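Local coordinates for tubulin-like protein CetZ1 (Haloferax volcanii, PDB 4B46) that binds GTP as a tubulin-like cytoskeletal protein and controls cell shape, being essential for the rod-shaped cells needed for efficient swimming, at residues V16-E21 against I186-V191; L3-F8 against G29-A34; L134-G139 against F167-W172. All coordinates share one frame; numbering follows the deposited sequence.

Contact 1. Residues V16-E21 against I186-V191. With GDP (guanosine-5'-diphosphate), chain B.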
loop_
_atom_site.group_PDB
_atom_site.type_symbol
_atom_site.label_atom_id
_atom_site.label_comp_id
_atom_site.label_asym_id
_atom_site.label_seq_id
_atom_site.Cartn_x
_atom_site.Cartn_y
_atom_site.Cartn_z
ATOM N N VAL A 16 7.024 6.017 -1.516
ATOM C CA VAL A 16 6.538 6.722 -2.701
ATOM C C VAL A 16 7.683 7.061 -3.651
ATOM O O VAL A 16 7.553 6.904 -4.871
ATOM C CB VAL A 16 5.722 7.977 -2.344
ATOM C CG1 VAL A 16 5.385 8.795 -3.620
ATOM C CG2 VAL A 16 4.441 7.568 -1.638
ATOM N N ASP A 17 8.810 7.491 -3.087
ATOM C CA ASP A 17 10.015 7.772 -3.867
ATOM C C ASP A 17 10.422 6.532 -4.679
ATOM O O ASP A 17 10.739 6.626 -5.869
ATOM C CB ASP A 17 11.158 8.184 -2.930
ATOM C CG ASP A 17 12.123 9.191 -3.559
ATOM O OD1 ASP A 17 11.680 10.051 -4.349
ATOM O OD2 ASP A 17 13.331 9.136 -3.235
ATOM N N LYS A 18 10.410 5.372 -4.035
ATOM C CA LYS A 18 10.800 4.130 -4.704
ATOM C C LYS A 18 9.761 3.694 -5.731
ATOM O O LYS A 18 10.101 3.134 -6.765
ATOM C CB LYS A 18 11.027 3.015 -3.688
ATOM C CG LYS A 18 11.640 1.771 -4.293
ATOM C CD LYS A 18 12.657 1.169 -3.348
ATOM C CE LYS A 18 13.800 0.535 -4.113
ATOM N NZ LYS A 18 14.918 0.180 -3.195
ATOM N N PHE A 19 8.492 3.938 -5.423
ATOM C CA PHE A 19 7.406 3.684 -6.360
ATOM C C PHE A 19 7.590 4.485 -7.646
ATOM O O PHE A 19 7.365 3.973 -8.747
ATOM C CB PHE A 19 6.062 4.023 -5.719
ATOM C CG PHE A 19 5.081 2.900 -5.772
ATOM C CD1 PHE A 19 4.681 2.379 -6.991
ATOM C CD2 PHE A 19 4.585 2.340 -4.610
ATOM C CE1 PHE A 19 3.785 1.332 -7.051
ATOM C CE2 PHE A 19 3.690 1.290 -4.662
ATOM C CZ PHE A 19 3.289 0.788 -5.882
ATOM N N VAL A 20 8.000 5.742 -7.503
ATOM C CA VAL A 20 8.271 6.588 -8.664
ATOM C C VAL A 20 9.387 6.000 -9.523
ATOM O O VAL A 20 9.294 5.978 -10.747
ATOM C CB VAL A 20 8.642 8.034 -8.251
ATOM C CG1 VAL A 20 9.126 8.830 -9.457
ATOM C CG2 VAL A 20 7.448 8.720 -7.602
ATOM N N GLU A 21 10.441 5.512 -8.877
ATOM C CA GLU A 21 11.569 4.918 -9.599
ATOM C C GLU A 21 11.170 3.619 -10.310
ATOM O O GLU A 21 11.564 3.369 -11.450
ATOM C CB GLU A 21 12.739 4.670 -8.640
ATOM C CG GLU A 21 13.944 3.995 -9.270
ATOM C CD GLU A 21 14.952 3.550 -8.224
ATOM O OE1 GLU A 21 14.667 2.575 -7.493
ATOM O OE2 GLU A 21 16.027 4.180 -8.125
ATOM N N ILE A 186 12.942 -4.163 2.286
ATOM C CA ILE A 186 11.494 -4.169 2.511
ATOM C C ILE A 186 10.757 -3.254 1.531
ATOM O O ILE A 186 9.723 -3.635 0.962
ATOM C CB ILE A 186 11.133 -3.800 3.956
ATOM C CG1 ILE A 186 11.564 -4.922 4.909
ATOM C CG2 ILE A 186 9.630 -3.538 4.083
ATOM C CD1 ILE A 186 11.557 -4.529 6.390
ATOM N N ASN A 187 11.298 -2.061 1.309
ATOM C CA ASN A 187 10.666 -1.132 0.370
ATOM C C ASN A 187 10.619 -1.672 -1.062
ATOM O O ASN A 187 9.680 -1.384 -1.793
ATOM C CB ASN A 187 11.343 0.246 0.406
ATOM C CG ASN A 187 11.168 0.946 1.744
ATOM O OD1 ASN A 187 10.357 0.532 2.570
ATOM N ND2 ASN A 187 11.919 2.027 1.956
ATOM N N GLU A 188 11.630 -2.446 -1.454
ATOM C CA GLU A 188 11.621 -3.132 -2.749
ATOM C C GLU A 188 10.494 -4.154 -2.816
ATOM O O GLU A 188 9.796 -4.261 -3.822
ATOM C CB GLU A 188 12.945 -3.857 -2.982
ATOM C CG GLU A 188 14.099 -2.967 -3.383
ATOM C CD GLU A 188 14.177 -2.754 -4.886
ATOM O OE1 GLU A 188 13.216 -3.127 -5.596
ATOM O OE2 GLU A 188 15.201 -2.213 -5.357
ATOM N N GLU A 189 10.332 -4.908 -1.734
ATOM C CA GLU A 189 9.270 -5.905 -1.635
ATOM C C GLU A 189 7.892 -5.254 -1.707
ATOM O O GLU A 189 6.973 -5.775 -2.347
ATOM C CB GLU A 189 9.426 -6.717 -0.344
ATOM C CG GLU A 189 10.706 -7.572 -0.344
ATOM C CD GLU A 189 10.998 -8.227 0.992
ATOM O OE1 GLU A 189 10.890 -7.560 2.040
ATOM O OE2 GLU A 189 11.344 -9.421 0.992
ATOM N N ILE A 190 7.751 -4.111 -1.048
ATOM C CA ILE A 190 6.492 -3.383 -1.056
ATOM C C ILE A 190 6.156 -2.941 -2.477
ATOM O O ILE A 190 5.063 -3.202 -2.988
ATOM C CB ILE A 190 6.560 -2.155 -0.123
ATOM C CG1 ILE A 190 6.589 -2.605 1.348
ATOM C CG2 ILE A 190 5.417 -1.199 -0.410
ATOM C CD1 ILE A 190 6.825 -1.468 2.356
ATOM N N VAL A 191 7.116 -2.300 -3.131
ATOM C CA VAL A 191 6.871 -1.741 -4.453
ATOM C C VAL A 191 6.668 -2.818 -5.543
ATOM O O VAL A 191 5.858 -2.640 -6.442
ATOM C CB VAL A 191 7.984 -0.736 -4.829
ATOM C CG1 VAL A 191 7.790 -0.240 -6.204
ATOM C CG2 VAL A 191 7.966 0.457 -3.863
HETATM P PB GDP B . 7.291 9.596 10.915
HETATM O O1B GDP B . 7.191 10.330 12.222
HETATM O O2B GDP B . 8.128 10.340 9.899
HETATM O O3B GDP B . 5.894 9.352 10.408
HETATM O O3A GDP B . 8.002 8.215 11.300
HETATM P PA GDP B . 8.738 7.257 10.253
HETATM O O1A GDP B . 8.051 7.241 8.930
HETATM O O2A GDP B . 10.191 7.630 10.157
HETATM O "O5'" GDP B . 8.604 5.840 11.015
HETATM C "C5'" GDP B . 7.286 5.337 11.247
HETATM C "C4'" GDP B . 7.305 3.822 11.157
HETATM O "O4'" GDP B . 7.551 3.421 9.820
HETATM C "C3'" GDP B . 8.467 3.219 11.922
HETATM O "O3'" GDP B . 8.036 2.980 13.255
HETATM C "C2'" GDP B . 8.785 1.933 11.173
HETATM O "O2'" GDP B . 7.883 0.893 11.557
HETATM C "C1'" GDP B . 8.378 2.237 9.764
HETATM N N9 GDP B . 9.437 2.644 8.831
HETATM C C8 GDP B . 10.308 3.665 8.970
HETATM N N7 GDP B . 11.076 3.785 7.854
HETATM C C5 GDP B . 10.657 2.842 6.973
HETATM C C6 GDP B . 11.004 2.420 5.599
HETATM O O6 GDP B . 11.920 2.987 4.946
HETATM N N1 GDP B . 10.312 1.399 5.078
HETATM C C2 GDP B . 9.331 0.757 5.736
HETATM N N2 GDP B . 8.700 -0.274 5.126
HETATM N N3 GDP B . 8.951 1.093 6.989
HETATM C C4 GDP B . 9.569 2.108 7.628
#
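V191 lies across one face of the F19 ring: its CG1 stands 4.2 Å from the ring centroid, 12° off the normal, a CH-pi contact made almost over the middle of the ring. Its other methyl, CG2, meets F19 CD2 and also approaches F19 N, both at 3.9 Å. The contact joins the helix that follows the first strand of the tubulin/FtsZ GTPase fold, 9-26, to the central helix 179-198, which in tubulin and FtsZ joins the GTPase domain to the C-terminal domain. The two segments cross at -58° with their axes 9.6 Å apart at closest approach, and K18 spans the gap. With CG anti to the backbone N (chi1 -171°), its aliphatic part passes V191 CG2 and then N187 CB, 4.1 Å from K18 CD, before the chain bends toward E188. The salt bridge between K18 NZ and E188 OE2, at 3.2 Å, is weak as a hydrogen bond and sits at the partly exposed border of an otherwise apolar interface. N187 faces the nucleotide beyond this packing and reads the guanine with both ends of its amide. Its OD1 accepts from GDP N1 at 2.7 Å and, weakly, from GDP N2, while N187 ND2 donates to GDP O6 at 3.1 Å.

Contact 2. Residues L3-F8 against G29-A34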
loop_
_atom_site.group_PDB
_atom_site.type_symbol
_atom_site.label_atom_id
_atom_site.label_comp_id
_atom_site.label_asym_id
_atom_site.label_seq_id
_atom_site.Cartn_x
_atom_site.Cartn_y
_atom_site.Cartn_z
ATOM N N LEU A 3 -2.515 6.554 -10.369
ATOM C CA LEU A 3 -2.625 6.964 -8.972
ATOM C C LEU A 3 -2.010 8.325 -8.695
ATOM O O LEU A 3 -1.006 8.697 -9.297
ATOM C CB LEU A 3 -1.956 5.934 -8.048
ATOM C CG LEU A 3 -2.518 4.509 -8.045
ATOM C CD1 LEU A 3 -1.688 3.603 -7.147
ATOM C CD2 LEU A 3 -3.965 4.529 -7.596
ATOM N N ALA A 4 -2.627 9.056 -7.773
ATOM C CA ALA A 4 -1.968 10.166 -7.096
ATOM C C ALA A 4 -1.431 9.651 -5.759
ATOM O O ALA A 4 -2.196 9.382 -4.834
ATOM C CB ALA A 4 -2.944 11.306 -6.881
ATOM N N MET A 5 -0.116 9.497 -5.660
ATOM C CA MET A 5 0.491 8.990 -4.441
ATOM C C MET A 5 0.992 10.104 -3.532
ATOM O O MET A 5 1.735 10.982 -3.975
ATOM C CB MET A 5 1.676 8.094 -4.770
ATOM C CG MET A 5 1.320 6.842 -5.508
ATOM S SD MET A 5 2.575 5.582 -5.178
ATOM C CE MET A 5 1.854 4.259 -6.152
ATOM N N ILE A 6 0.596 10.048 -2.263
ATOM C CA ILE A 6 1.119 10.970 -1.257
ATOM C C ILE A 6 1.772 10.193 -0.126
ATOM O O ILE A 6 1.107 9.432 0.577
ATOM C CB ILE A 6 0.028 11.894 -0.661
ATOM C CG1 ILE A 6 -0.718 12.641 -1.775
ATOM C CG2 ILE A 6 0.655 12.890 0.329
ATOM C CD1 ILE A 6 -2.077 12.089 -2.068
ATOM N N GLY A 7 3.080 10.374 0.027
ATOM C CA GLY A 7 3.811 9.777 1.135
ATOM C C GLY A 7 3.778 10.716 2.325
ATOM O O GLY A 7 4.007 11.924 2.178
ATOM N N PHE A 8 3.481 10.169 3.499
ATOM C CA PHE A 8 3.363 10.973 4.716
ATOM C C PHE A 8 4.346 10.451 5.758
ATOM O O PHE A 8 4.315 9.268 6.102
ATOM C CB PHE A 8 1.930 10.916 5.266
ATOM C CG PHE A 8 1.391 12.258 5.706
ATOM C CD1 PHE A 8 1.938 12.918 6.794
ATOM C CD2 PHE A 8 0.343 12.855 5.032
ATOM C CE1 PHE A 8 1.444 14.152 7.206
ATOM C CE2 PHE A 8 -0.155 14.093 5.433
ATOM C CZ PHE A 8 0.400 14.741 6.524
ATOM N N GLY A 29 3.245 3.565 -16.013
ATOM C CA GLY A 29 2.163 4.534 -16.082
ATOM C C GLY A 29 1.307 4.615 -14.827
ATOM O O GLY A 29 0.168 5.066 -14.878
ATOM N N ILE A 30 1.856 4.187 -13.696
ATOM C CA ILE A 30 1.092 4.122 -12.449
ATOM C C ILE A 30 1.070 5.427 -11.642
ATOM O O ILE A 30 0.014 5.883 -11.200
ATOM C CB ILE A 30 1.643 3.024 -11.538
ATOM C CG1 ILE A 30 1.545 1.660 -12.222
ATOM C CG2 ILE A 30 0.906 3.006 -10.207
ATOM C CD1 ILE A 30 2.352 0.609 -11.521
ATOM N N VAL A 31 2.240 6.010 -11.424
ATOM C CA VAL A 31 2.339 7.185 -10.559
ATOM C C VAL A 31 2.152 8.455 -11.375
ATOM O O VAL A 31 3.117 9.034 -11.883
ATOM C CB VAL A 31 3.689 7.220 -9.823
ATOM C CG1 VAL A 31 3.667 8.269 -8.718
ATOM C CG2 VAL A 31 4.011 5.838 -9.250
ATOM N N ARG A 32 0.899 8.882 -11.506
ATOM C CA ARG A 32 0.574 10.049 -12.314
ATOM C C ARG A 32 0.980 11.319 -11.574
ATOM O O ARG A 32 1.279 12.353 -12.184
ATOM C CB ARG A 32 -0.920 10.066 -12.641
ATOM C CG ARG A 32 -1.347 11.224 -13.527
ATOM C CD ARG A 32 -0.687 11.168 -14.893
ATOM N NE ARG A 32 -0.813 12.436 -15.614
ATOM C CZ ARG A 32 0.201 13.255 -15.885
ATOM N NH1 ARG A 32 1.429 12.942 -15.506
ATOM N NH2 ARG A 32 -0.013 14.386 -16.545
ATOM N N ALA A 33 0.996 11.233 -10.248
ATOM C CA ALA A 33 1.456 12.338 -9.417
ATOM C C ALA A 33 2.037 11.792 -8.128
ATOM O O ALA A 33 1.492 10.861 -7.540
ATOM C CB ALA A 33 0.317 13.279 -9.104
ATOM N N ALA A 34 3.144 12.371 -7.682
ATOM C CA ALA A 34 3.717 11.973 -6.404
ATOM C C ALA A 34 4.010 13.195 -5.528
ATOM O O ALA A 34 4.572 14.184 -5.991
ATOM C CB ALA A 34 4.960 11.139 -6.615
#
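M5 CE reaches V31 CG2 at 4.1 Å and also packs on I30 CG2, forming with L3 CD1 a small apolar group on one face of the sheet. The strands 3-8 and 31-38 are the parallel pair of a beta-alpha-beta unit, and their connecting helix 9-26 packs on this same face, where V16 and F19 touch M5. The M5 chain runs extended beyond CG, which carries its methyl across V31 at about a right angle. L3 and I30 instead lie side by side and point the same way, with L3 CD1 4.1 Å from I30 CG2. A4 and A33 pair on the other face through their CB atoms, 4.4 Å apart. Along the backbone, M5 N donates to A33 O at 2.8 Å, and L3 N to I30 O at 2.7 Å. Between these two bonds the register slips by one residue, from L3 opposite V31 to A4 opposite A33: a beta bulge, formed where V31 is the centre of an inverse gamma turn. L3 O takes up the extra residue by accepting twice, from R32 N at 2.9 Å and weakly from A33 N at 3.4 Å. At the exposed edge the R32 side chain turns away from the strand pair to a salt bridge with E97, while R32 CB remains against the backbone, 3.6 Å from L3 O.

Contact 3. Residues L134-G139 against F167-W172. With GDP (guanosine-5'-diphosphate), chain B.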
loop_
_atom_site.group_PDB
_atom_site.type_symbol
_atom_site.label_atom_id
_atom_site.label_comp_id
_atom_site.label_asym_id
_atom_site.label_seq_id
_atom_site.Cartn_x
_atom_site.Cartn_y
_atom_site.Cartn_z
ATOM N N LEU A 134 -2.223 3.061 2.217
ATOM C CA LEU A 134 -1.276 1.955 2.373
ATOM C C LEU A 134 -0.597 2.180 3.709
ATOM O O LEU A 134 0.237 3.077 3.841
ATOM C CB LEU A 134 -0.240 1.919 1.242
ATOM C CG LEU A 134 0.920 0.912 1.365
ATOM C CD1 LEU A 134 0.450 -0.468 1.785
ATOM C CD2 LEU A 134 1.681 0.820 0.052
ATOM N N GLY A 135 -1.001 1.397 4.705
ATOM C CA GLY A 135 -0.510 1.552 6.057
ATOM C C GLY A 135 0.559 0.513 6.318
ATOM O O GLY A 135 0.365 -0.668 6.032
ATOM N N ILE A 136 1.700 0.954 6.837
ATOM C CA ILE A 136 2.806 0.051 7.098
ATOM C C ILE A 136 2.975 -0.142 8.605
ATOM O O ILE A 136 3.274 0.816 9.331
ATOM C CB ILE A 136 4.098 0.595 6.483
ATOM C CG1 ILE A 136 3.968 0.669 4.960
ATOM C CG2 ILE A 136 5.290 -0.244 6.936
ATOM C CD1 ILE A 136 5.028 1.526 4.281
ATOM N N LEU A 137 2.754 -1.373 9.075
ATOM C CA LEU A 137 2.803 -1.676 10.503
ATOM C C LEU A 137 4.234 -1.866 10.965
ATOM O O LEU A 137 5.086 -2.288 10.182
ATOM C CB LEU A 137 1.979 -2.932 10.828
ATOM C CG LEU A 137 0.514 -2.854 10.402
ATOM C CD1 LEU A 137 -0.258 -4.109 10.833
ATOM C CD2 LEU A 137 -0.128 -1.600 10.949
ATOM N N PRO A 138 4.506 -1.559 12.247
ATOM C CA PRO A 138 5.887 -1.600 12.731
ATOM C C PRO A 138 6.358 -3.006 13.047
ATOM O O PRO A 138 5.547 -3.931 13.169
ATOM C CB PRO A 138 5.826 -0.775 14.032
ATOM C CG PRO A 138 4.447 -0.977 14.537
ATOM C CD PRO A 138 3.576 -1.056 13.279
ATOM N N GLY A 139 7.671 -3.155 13.171
ATOM C CA GLY A 139 8.257 -4.393 13.657
ATOM C C GLY A 139 8.044 -4.473 15.147
ATOM O O GLY A 139 8.099 -3.459 15.844
ATOM N N PHE A 167 0.720 -3.363 4.809
ATOM C CA PHE A 167 1.970 -4.108 4.777
ATOM C C PHE A 167 2.539 -4.116 6.195
ATOM O O PHE A 167 2.732 -3.057 6.797
ATOM C CB PHE A 167 2.966 -3.489 3.787
ATOM C CG PHE A 167 4.214 -4.306 3.604
ATOM C CD1 PHE A 167 5.286 -4.167 4.477
ATOM C CD2 PHE A 167 4.309 -5.226 2.567
ATOM C CE1 PHE A 167 6.436 -4.928 4.320
ATOM C CE2 PHE A 167 5.451 -5.996 2.400
ATOM C CZ PHE A 167 6.519 -5.845 3.281
ATOM N N ASP A 168 2.798 -5.306 6.733
ATOM C CA ASP A 168 3.270 -5.430 8.113
ATOM C C ASP A 168 4.785 -5.667 8.158
ATOM O O ASP A 168 5.248 -6.766 7.852
ATOM C CB ASP A 168 2.514 -6.583 8.797
ATOM C CG ASP A 168 2.741 -6.642 10.308
ATOM O OD1 ASP A 168 3.581 -5.881 10.846
ATOM O OD2 ASP A 168 2.060 -7.458 10.966
ATOM N N ASN A 169 5.560 -4.648 8.540
ATOM C CA ASN A 169 7.010 -4.831 8.691
ATOM C C ASN A 169 7.371 -6.007 9.588
ATOM O O ASN A 169 8.408 -6.635 9.398
ATOM C CB ASN A 169 7.688 -3.583 9.270
ATOM C CG ASN A 169 7.848 -2.468 8.250
ATOM O OD1 ASN A 169 7.648 -2.663 7.044
ATOM N ND2 ASN A 169 8.220 -1.288 8.733
ATOM N N ASP A 170 6.536 -6.300 10.578
ATOM C CA ASP A 170 6.882 -7.364 11.521
ATOM C C ASP A 170 6.959 -8.742 10.839
ATOM O O ASP A 170 7.701 -9.622 11.278
ATOM C CB ASP A 170 5.903 -7.403 12.696
ATOM C CG ASP A 170 6.378 -8.314 13.812
ATOM O OD1 ASP A 170 7.521 -8.133 14.280
ATOM O OD2 ASP A 170 5.613 -9.212 14.224
ATOM N N ALA A 171 6.207 -8.918 9.761
ATOM C CA ALA A 171 6.204 -10.192 9.040
ATOM C C ALA A 171 7.345 -10.261 8.036
ATOM O O ALA A 171 7.623 -11.316 7.479
ATOM C CB ALA A 171 4.868 -10.394 8.321
ATOM N N TRP A 172 7.989 -9.126 7.787
ATOM C CA TRP A 172 9.005 -9.052 6.747
ATOM C C TRP A 172 10.369 -8.601 7.286
ATOM O O TRP A 172 11.213 -8.114 6.535
ATOM C CB TRP A 172 8.539 -8.115 5.634
ATOM C CG TRP A 172 7.321 -8.642 4.907
ATOM C CD1 TRP A 172 6.023 -8.517 5.289
ATOM C CD2 TRP A 172 7.314 -9.389 3.686
ATOM N NE1 TRP A 172 5.201 -9.144 4.379
ATOM C CE2 TRP A 172 5.969 -9.677 3.379
ATOM C CE3 TRP A 172 8.314 -9.842 2.822
ATOM C CZ2 TRP A 172 5.596 -10.402 2.245
ATOM C CZ3 TRP A 172 7.946 -10.554 1.697
ATOM C CH2 TRP A 172 6.598 -10.825 1.416
HETATM P PB GDP B . 7.291 9.596 10.915
HETATM O O1B GDP B . 7.191 10.330 12.222
HETATM O O2B GDP B . 8.128 10.340 9.899
HETATM O O3B GDP B . 5.894 9.352 10.408
HETATM O O3A GDP B . 8.002 8.215 11.300
HETATM P PA GDP B . 8.738 7.257 10.253
HETATM O O1A GDP B . 8.051 7.241 8.930
HETATM O O2A GDP B . 10.191 7.630 10.157
HETATM O "O5'" GDP B . 8.604 5.840 11.015
HETATM C "C5'" GDP B . 7.286 5.337 11.247
HETATM C "C4'" GDP B . 7.305 3.822 11.157
HETATM O "O4'" GDP B . 7.551 3.421 9.820
HETATM C "C3'" GDP B . 8.467 3.219 11.922
HETATM O "O3'" GDP B . 8.036 2.980 13.255
HETATM C "C2'" GDP B . 8.785 1.933 11.173
HETATM O "O2'" GDP B . 7.883 0.893 11.557
HETATM C "C1'" GDP B . 8.378 2.237 9.764
HETATM N N9 GDP B . 9.437 2.644 8.831
HETATM C C8 GDP B . 10.308 3.665 8.970
HETATM N N7 GDP B . 11.076 3.785 7.854
HETATM C C5 GDP B . 10.657 2.842 6.973
HETATM C C6 GDP B . 11.004 2.420 5.599
HETATM O O6 GDP B . 11.920 2.987 4.946
HETATM N N1 GDP B . 10.312 1.399 5.078
HETATM C C2 GDP B . 9.331 0.757 5.736
HETATM N N2 GDP B . 8.700 -0.274 5.126
HETATM N N3 GDP B . 8.951 1.093 6.989
HETATM C C4 GDP B . 9.569 2.108 7.628
#
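The guanine pocket of the GTPase domain is built partly from the ends of two neighbouring parallel strands, 131-137 and 163-168, and N169 stands where the second gives way to a short 3-10 turn. Its amide meets the sugar-edge side of the base: N169 ND2 donates to GDP N3 at 3.0 Å, with a nearly straight N-H...N angle of 170°, and N169 OD1 accepts from GDP N2 at 3.2 Å. A chi1 of -76°, with CG anti to the carbonyl carbon, turns this amide toward the guanine and brings N169 OD1 to 3.4 Å from I136 CG2, which helps to define one side of the pocket. N169 OD1 also lies at the edge of the F167 ring, in its plane. Beneath the pocket a ladder of backbone bonds sets the register: F167 N to G135 O, L137 N to F167 O at 2.8 Å, and N169 N to L137 O at 2.9 Å, the last donor tilted 35° from the carbonyl plane. Helix 144-160 makes the crossover between these neighbouring strands, a beta-alpha-beta unit of the Rossmann-like sheet. On the far face L137 lies obliquely across the D168 carboxylate, its CB 3.4 Å from D168 OD1. D168 OD1 accepts a hydrogen bond from D170 N, which comes from above the carboxylate plane, closing an Asx turn at the strand end, while D168 OD2 is paired with R354 of helix 353-366. Nearer the ribose, P138 CA comes within 3.4 Å of GDP O2'.

In the fold
All three contacts are largely buried, but K18–E188 marks a partly exposed border in contact 1 and R32 an exposed edge in contact 2, while contact 3 turns its polar groups to GDP and R354. Contacts 2 and 3 are parallel strand pairs of one sheet, on opposite sides of the chain's centre with centres about 20 Å apart, and backbone bonds dominate each. Contact 1 has no backbone-to-backbone bond; apolar packing and one salt bridge hold it. It touches contact 2, F19 CD1 lying 3.5 Å from M5 CE, and contact 3, where I186 packs on F167. N187 takes the guanine's Watson-Crick edge and N169 its sugar edge, sharing GDP N2; contact 2 lies away from GDP.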